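Local coordinates for sensory box/GGDEF domain protein (Colwellia psychrerythraea, PDB 3LYX) that probably senses a signal through this PAS domain and passes it to the GGDEF domain of the full-length protein, a type associated with cyclic di-GMP synthesis, at residues M54-I64 and G80-D88. Sequence-based numbering, arbitrary orientation.
Sequences MLHVPGDTEHI and GEIRMLHKD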
ATOM      1  N   MET B  54     -21.094   5.474  -1.997  1.00 27.76           N
ATOM      2  CA  MET B  54     -21.641   4.500  -2.933  1.00 28.67           C
ATOM      3  C   MET B  54     -21.050   3.125  -2.573  1.00 28.28           C
ATOM      4  O   MET B  54     -21.559   2.089  -3.006  1.00 27.97           O
ATOM      5  CB  MET B  54     -21.325   4.901  -4.392  1.00 28.26           C
ATOM      6  CG  MET B  54     -20.155   4.207  -5.077  1.00 29.35           C
ATOM      7  SD  MET B  54     -19.976   4.654  -6.861  1.00 28.46           S
ATOM      8  CE  MET B  54     -21.157   3.633  -7.532  1.00 27.93           C
ATOM      9  N   LEU B  55     -20.005   3.128  -1.740  1.00 27.85           N
ATOM     10  CA  LEU B  55     -19.340   1.892  -1.298  1.00 28.61           C
ATOM     11  C   LEU B  55     -19.926   1.332   0.006  1.00 28.91           C
ATOM     12  O   LEU B  55     -19.570   0.229   0.439  1.00 25.77           O
ATOM     13  CB  LEU B  55     -17.840   2.133  -1.096  1.00 28.27           C
ATOM     14  CG  LEU B  55     -17.039   2.728  -2.255  1.00 25.97           C
ATOM     15  CD1 LEU B  55     -15.617   2.980  -1.790  1.00 25.91           C
ATOM     16  CD2 LEU B  55     -17.061   1.786  -3.463  1.00 25.74           C
ATOM     17  N   HIS B  56     -20.813   2.103   0.627  1.00 29.06           N
ATOM     18  CA  HIS B  56     -21.464   1.703   1.874  1.00 31.53           C
ATOM     19  C   HIS B  56     -22.765   0.974   1.586  1.00 32.69           C
ATOM     20  O   HIS B  56     -23.336   1.084   0.493  1.00 31.43           O
ATOM     21  CB  HIS B  56     -21.826   2.931   2.715  1.00 30.23           C
ATOM     22  CG  HIS B  56     -20.650   3.730   3.175  1.00 26.89           C
ATOM     23  ND1 HIS B  56     -20.758   5.050   3.553  1.00 23.30           N
ATOM     24  CD2 HIS B  56     -19.349   3.394   3.339  1.00 25.96           C
ATOM     25  CE1 HIS B  56     -19.572   5.496   3.927  1.00 25.54           C
ATOM     26  NE2 HIS B  56     -18.700   4.510   3.806  1.00 24.38           N
ATOM     27  N   VAL B  57     -23.236   0.230   2.580  1.00 34.18           N
ATOM     28  CA  VAL B  57     -24.510  -0.452   2.464  1.00 34.56           C
ATOM     29  C   VAL B  57     -25.461   0.663   2.884  1.00 34.95           C
ATOM     30  O   VAL B  57     -25.323   1.223   3.972  1.00 33.84           O
ATOM     31  CB  VAL B  57     -24.609  -1.628   3.441  1.00 34.51           C
ATOM     32  CG1 VAL B  57     -25.966  -2.310   3.301  1.00 34.91           C
ATOM     33  CG2 VAL B  57     -23.487  -2.607   3.161  1.00 35.73           C
ATOM     34  N   PRO B  58     -26.429   1.011   2.023  1.00 36.48           N
ATOM     35  CA  PRO B  58     -27.403   2.075   2.287  1.00 37.73           C
ATOM     36  C   PRO B  58     -27.630   2.495   3.737  1.00 38.51           C
ATOM     37  O   PRO B  58     -27.536   3.678   4.064  1.00 40.05           O
ATOM     38  CB  PRO B  58     -28.662   1.541   1.619  1.00 39.36           C
ATOM     39  CG  PRO B  58     -28.091   0.938   0.369  1.00 36.37           C
ATOM     40  CD  PRO B  58     -26.875   0.178   0.890  1.00 36.59           C
ATOM     41  N   GLY B  59     -27.913   1.536   4.609  1.00 38.96           N
ATOM     42  CA  GLY B  59     -28.161   1.880   5.999  1.00 40.72           C
ATOM     43  C   GLY B  59     -27.008   2.469   6.801  1.00 39.72           C
ATOM     44  O   GLY B  59     -27.201   3.415   7.573  1.00 39.40           O
ATOM     45  N   ASP B  60     -25.809   1.923   6.604  1.00 40.33           N
ATOM     46  CA  ASP B  60     -24.619   2.336   7.346  1.00 38.78           C
ATOM     47  C   ASP B  60     -24.045   3.744   7.173  1.00 38.75           C
ATOM     48  O   ASP B  60     -23.464   4.292   8.110  1.00 38.75           O
ATOM     49  CB  ASP B  60     -23.486   1.339   7.086  1.00 38.44           C
ATOM     50  CG  ASP B  60     -23.922  -0.105   7.256  1.00 39.25           C
ATOM     51  OD1 ASP B  60     -24.932  -0.348   7.952  1.00 41.84           O
ATOM     52  OD2 ASP B  60     -23.248  -1.004   6.702  1.00 34.92           O
ATOM     53  N   THR B  61     -24.199   4.326   5.988  1.00 38.43           N
ATOM     54  CA  THR B  61     -23.618   5.633   5.691  1.00 37.20           C
ATOM     55  C   THR B  61     -23.581   6.710   6.761  1.00 36.41           C
ATOM     56  O   THR B  61     -22.499   7.123   7.191  1.00 37.62           O
ATOM     57  CB  THR B  61     -24.246   6.245   4.430  1.00 38.81           C
ATOM     58  OG1 THR B  61     -23.997   5.382   3.316  1.00 37.62           O
ATOM     59  CG2 THR B  61     -23.633   7.618   4.140  1.00 39.91           C
ATOM     60  N   GLU B  62     -24.743   7.187   7.187  1.00 36.13           N
ATOM     61  CA  GLU B  62     -24.772   8.245   8.188  1.00 33.81           C
ATOM     62  C   GLU B  62     -24.015   7.897   9.467  1.00 31.76           C
ATOM     63  O   GLU B  62     -23.317   8.745  10.028  1.00 31.61           O
ATOM     64  CB  GLU B  62     -26.223   8.639   8.494  1.00 37.05           C
ATOM     65  CG  GLU B  62     -26.927   9.289   7.296  1.00 39.61           C
ATOM     66  CD  GLU B  62     -28.275   9.903   7.644  1.00 42.19           C
ATOM     67  OE1 GLU B  62     -29.170   9.167   8.116  1.00 41.74           O
ATOM     68  OE2 GLU B  62     -28.440  11.126   7.443  1.00 41.21           O
ATOM     69  N   HIS B  63     -24.124   6.649   9.912  1.00 30.91           N
ATOM     70  CA  HIS B  63     -23.432   6.218  11.128  1.00 30.52           C
ATOM     71  C   HIS B  63     -21.910   6.250  10.936  1.00 29.73           C
ATOM     72  O   HIS B  63     -21.176   6.859  11.721  1.00 29.28           O
ATOM     73  CB  HIS B  63     -23.883   4.801  11.519  1.00 29.62           C
ATOM     74  CG  HIS B  63     -23.138   4.227  12.687  1.00 30.08           C
ATOM     75  ND1 HIS B  63     -23.235   4.744  13.962  1.00 28.80           N
ATOM     76  CD2 HIS B  63     -22.259   3.198  12.765  1.00 29.69           C
ATOM     77  CE1 HIS B  63     -22.447   4.059  14.774  1.00 30.84           C
ATOM     78  NE2 HIS B  63     -21.843   3.116  14.072  1.00 29.83           N
ATOM     79  N   ILE B  64     -21.443   5.584   9.885  1.00 32.35           N
ATOM     80  CA  ILE B  64     -20.017   5.531   9.585  1.00 32.34           C
ATOM     81  C   ILE B  64     -19.415   6.932   9.455  1.00 33.37           C
ATOM     82  O   ILE B  64     -18.372   7.219  10.039  1.00 34.19           O
ATOM     83  CB  ILE B  64     -19.766   4.734   8.286  1.00 33.15           C
ATOM     84  CG1 ILE B  64     -20.121   3.260   8.518  1.00 31.16           C
ATOM     85  CG2 ILE B  64     -18.311   4.892   7.841  1.00 30.46           C
ATOM     86  CD1 ILE B  64     -20.056   2.401   7.274  1.00 32.96           C
ATOM     87  N   GLY B  80     -11.939   1.045  11.927  1.00 30.38           N
ATOM     88  CA  GLY B  80     -13.132   0.292  12.260  1.00 31.09           C
ATOM     89  C   GLY B  80     -13.360  -0.822  11.268  1.00 31.38           C
ATOM     90  O   GLY B  80     -12.726  -0.860  10.221  1.00 30.45           O
ATOM     91  N   GLU B  81     -14.248  -1.743  11.619  1.00 31.38           N
ATOM     92  CA  GLU B  81     -14.595  -2.865  10.760  1.00 32.10           C
ATOM     93  C   GLU B  81     -16.026  -2.592  10.360  1.00 31.60           C
ATOM     94  O   GLU B  81     -16.938  -2.660  11.183  1.00 31.82           O
ATOM     95  CB  GLU B  81     -14.494  -4.175  11.529  1.00 32.93           C
ATOM     96  CG  GLU B  81     -13.068  -4.657  11.721  1.00 35.95           C
ATOM     97  CD  GLU B  81     -12.979  -5.780  12.731  1.00 37.00           C
ATOM     98  OE1 GLU B  81     -13.846  -6.678  12.711  1.00 37.51           O
ATOM     99  OE2 GLU B  81     -12.038  -5.763  13.546  1.00 42.79           O
ATOM    100  N   ILE B  82     -16.210  -2.267   9.089  1.00 30.94           N
ATOM    101  CA  ILE B  82     -17.519  -1.909   8.571  1.00 28.04           C
ATOM    102  C   ILE B  82     -17.956  -2.779   7.402  1.00 29.38           C
ATOM    103  O   ILE B  82     -17.150  -3.502   6.821  1.00 27.53           O
ATOM    104  CB  ILE B  82     -17.490  -0.436   8.110  1.00 28.02           C
ATOM    105  CG1 ILE B  82     -16.379  -0.253   7.064  1.00 23.35           C
ATOM    106  CG2 ILE B  82     -17.221   0.483   9.311  1.00 23.28           C
ATOM    107  CD1 ILE B  82     -16.289   1.142   6.477  1.00 24.08           C
ATOM    108  N   ARG B  83     -19.238  -2.713   7.065  1.00 29.85           N
ATOM    109  CA  ARG B  83     -19.737  -3.480   5.936  1.00 32.46           C
ATOM    110  C   ARG B  83     -19.295  -2.791   4.650  1.00 32.91           C
ATOM    111  O   ARG B  83     -18.994  -1.595   4.635  1.00 31.60           O
ATOM    112  CB  ARG B  83     -21.263  -3.602   5.971  1.00 33.45           C
ATOM    113  CG  ARG B  83     -21.777  -4.614   6.990  1.00 33.77           C
ATOM    114  CD  ARG B  83     -23.262  -4.878   6.818  1.00 35.63           C
ATOM    115  NE  ARG B  83     -24.042  -3.651   6.943  1.00 36.87           N
ATOM    116  CZ  ARG B  83     -25.360  -3.582   6.793  1.00 39.58           C
ATOM    117  NH1 ARG B  83     -26.058  -4.674   6.509  1.00 39.27           N
ATOM    118  NH2 ARG B  83     -25.984  -2.415   6.928  1.00 39.58           N
ATOM    119  N   MET B  84     -19.270  -3.561   3.576  1.00 32.71           N
ATOM    120  CA  MET B  84     -18.844  -3.077   2.277  1.00 33.47           C
ATOM    121  C   MET B  84     -19.872  -3.535   1.239  1.00 34.92           C
ATOM    122  O   MET B  84     -20.393  -4.648   1.325  1.00 35.76           O
ATOM    123  CB  MET B  84     -17.467  -3.677   1.983  1.00 34.36           C
ATOM    124  CG  MET B  84     -16.865  -3.342   0.651  1.00 34.46           C
ATOM    125  SD  MET B  84     -15.731  -4.649   0.152  1.00 31.89           S
ATOM    126  CE  MET B  84     -16.755  -5.429  -1.108  1.00 35.42           C
ATOM    127  N   LEU B  85     -20.181  -2.668   0.280  1.00 35.20           N
ATOM    128  CA  LEU B  85     -21.126  -3.007  -0.779  1.00 33.96           C
ATOM    129  C   LEU B  85     -20.352  -3.062  -2.090  1.00 33.15           C
ATOM    130  O   LEU B  85     -19.892  -2.034  -2.601  1.00 31.98           O
ATOM    131  CB  LEU B  85     -22.243  -1.961  -0.870  1.00 33.28           C
ATOM    132  CG  LEU B  85     -23.233  -2.158  -2.030  1.00 34.29           C
ATOM    133  CD1 LEU B  85     -23.901  -3.520  -1.915  1.00 31.07           C
ATOM    134  CD2 LEU B  85     -24.273  -1.047  -2.033  1.00 32.72           C
ATOM    135  N   HIS B  86     -20.192  -4.273  -2.620  1.00 33.09           N
ATOM    136  CA  HIS B  86     -19.451  -4.482  -3.857  1.00 33.39           C
ATOM    137  C   HIS B  86     -20.261  -4.021  -5.058  1.00 34.17           C
ATOM    138  O   HIS B  86     -21.479  -3.910  -4.987  1.00 34.45           O
ATOM    139  CB  HIS B  86     -19.085  -5.965  -4.008  1.00 34.90           C
ATOM    140  CG  HIS B  86     -18.132  -6.245  -5.133  1.00 36.11           C
ATOM    141  ND1 HIS B  86     -18.528  -6.290  -6.453  1.00 35.49           N
ATOM    142  CD2 HIS B  86     -16.798  -6.478  -5.134  1.00 37.36           C
ATOM    143  CE1 HIS B  86     -17.479  -6.542  -7.217  1.00 37.53           C
ATOM    144  NE2 HIS B  86     -16.416  -6.660  -6.441  1.00 36.43           N
ATOM    145  N   LYS B  87     -19.571  -3.743  -6.157  1.00 36.41           N
ATOM    146  CA  LYS B  87     -20.230  -3.296  -7.374  1.00 38.04           C
ATOM    147  C   LYS B  87     -21.247  -4.327  -7.867  1.00 38.33           C
ATOM    148  O   LYS B  87     -22.322  -3.959  -8.338  1.00 38.22           O
ATOM    149  CB  LYS B  87     -19.201  -3.022  -8.474  1.00 35.95           C
ATOM    150  CG  LYS B  87     -19.835  -2.747  -9.827  1.00 36.85           C
ATOM    151  CD  LYS B  87     -18.811  -2.396 -10.879  1.00 38.35           C
ATOM    152  CE  LYS B  87     -19.457  -2.305 -12.259  1.00 41.74           C
ATOM    153  NZ  LYS B  87     -20.580  -1.315 -12.316  1.00 41.56           N
ATOM    154  N   ASP B  88     -20.911  -5.611  -7.760  1.00 40.34           N
ATOM    155  CA  ASP B  88     -21.819  -6.663  -8.216  1.00 41.90           C
ATOM    156  C   ASP B  88     -22.964  -6.907  -7.240  1.00 43.29           C
ATOM    157  O   ASP B  88     -23.686  -7.899  -7.353  1.00 42.86           O
ATOM    158  CB  ASP B  88     -21.067  -7.976  -8.465  1.00 43.94           C
ATOM    159  CG  ASP B  88     -20.557  -8.617  -7.189  1.00 46.11           C
ATOM    160  OD1 ASP B  88     -21.233  -8.501  -6.143  1.00 48.01           O
ATOM    161  OD2 ASP B  88     -19.483  -9.253  -7.234  1.00 47.69           O
TER
HETATM  162  O   HOH W   1     -21.066  -0.369  -4.298  1.00 41.06           O
HETATM  163  O   HOH W   2     -17.723   0.211   2.867  1.00 29.71           O
HETATM  164  O   HOH W   3     -21.673   0.056   4.846  1.00 29.93           O
HETATM  165  O   HOH W   4     -20.983  -1.335   8.556  1.00 39.73           O
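R83 and D60 form a side-on salt bridge that ties segment 54-64, where the chain enters helix 61-75, to strand 78-85 in the PAS fold. Two nitrogens grip the carboxylate, one to each oxygen: R83 NE meets the syn lone pair of D60 OD2 at 2.8 Å, and R83 NH2 meets D60 OD1 on its syn side, 31° out of the carboxylate plane, at 2.5 Å, short enough for its exact length to be doubtful. The pairing is twisted rather than flat, since the two planes stand 42° apart. R83 is bent at chi3 (-58°), and its guanidinium lies beside D60 with V57 CG1 over one face, offset toward the rim and 3.6 Å above its plane. V57 CG2 meanwhile packs on R83 CB.

A single direct backbone hydrogen bond joins the segments, from L85 N to L55 O (3.0 Å). Water adds further links: one molecule joins M54 O to L85 O, another L55 O to R83 O, and a third bridges V57 N, D60 OD2 and R83 O. D60 OD2 thus belongs both to the salt bridge and to the water network. L85 CD2 reaches across to H56 O and P58 CD, the latter at 4.1 Å. At the helical end the contact is apolar, with I64 CD1 against I82 CB at 3.9 Å.

Strand 78-85 is outermost in the antiparallel sheet of this chain; its other edge pairs with strand 91-102, through I82 with I94 and M84 with G92, while L55 and M84 both pack against Y40 of helix 34-40.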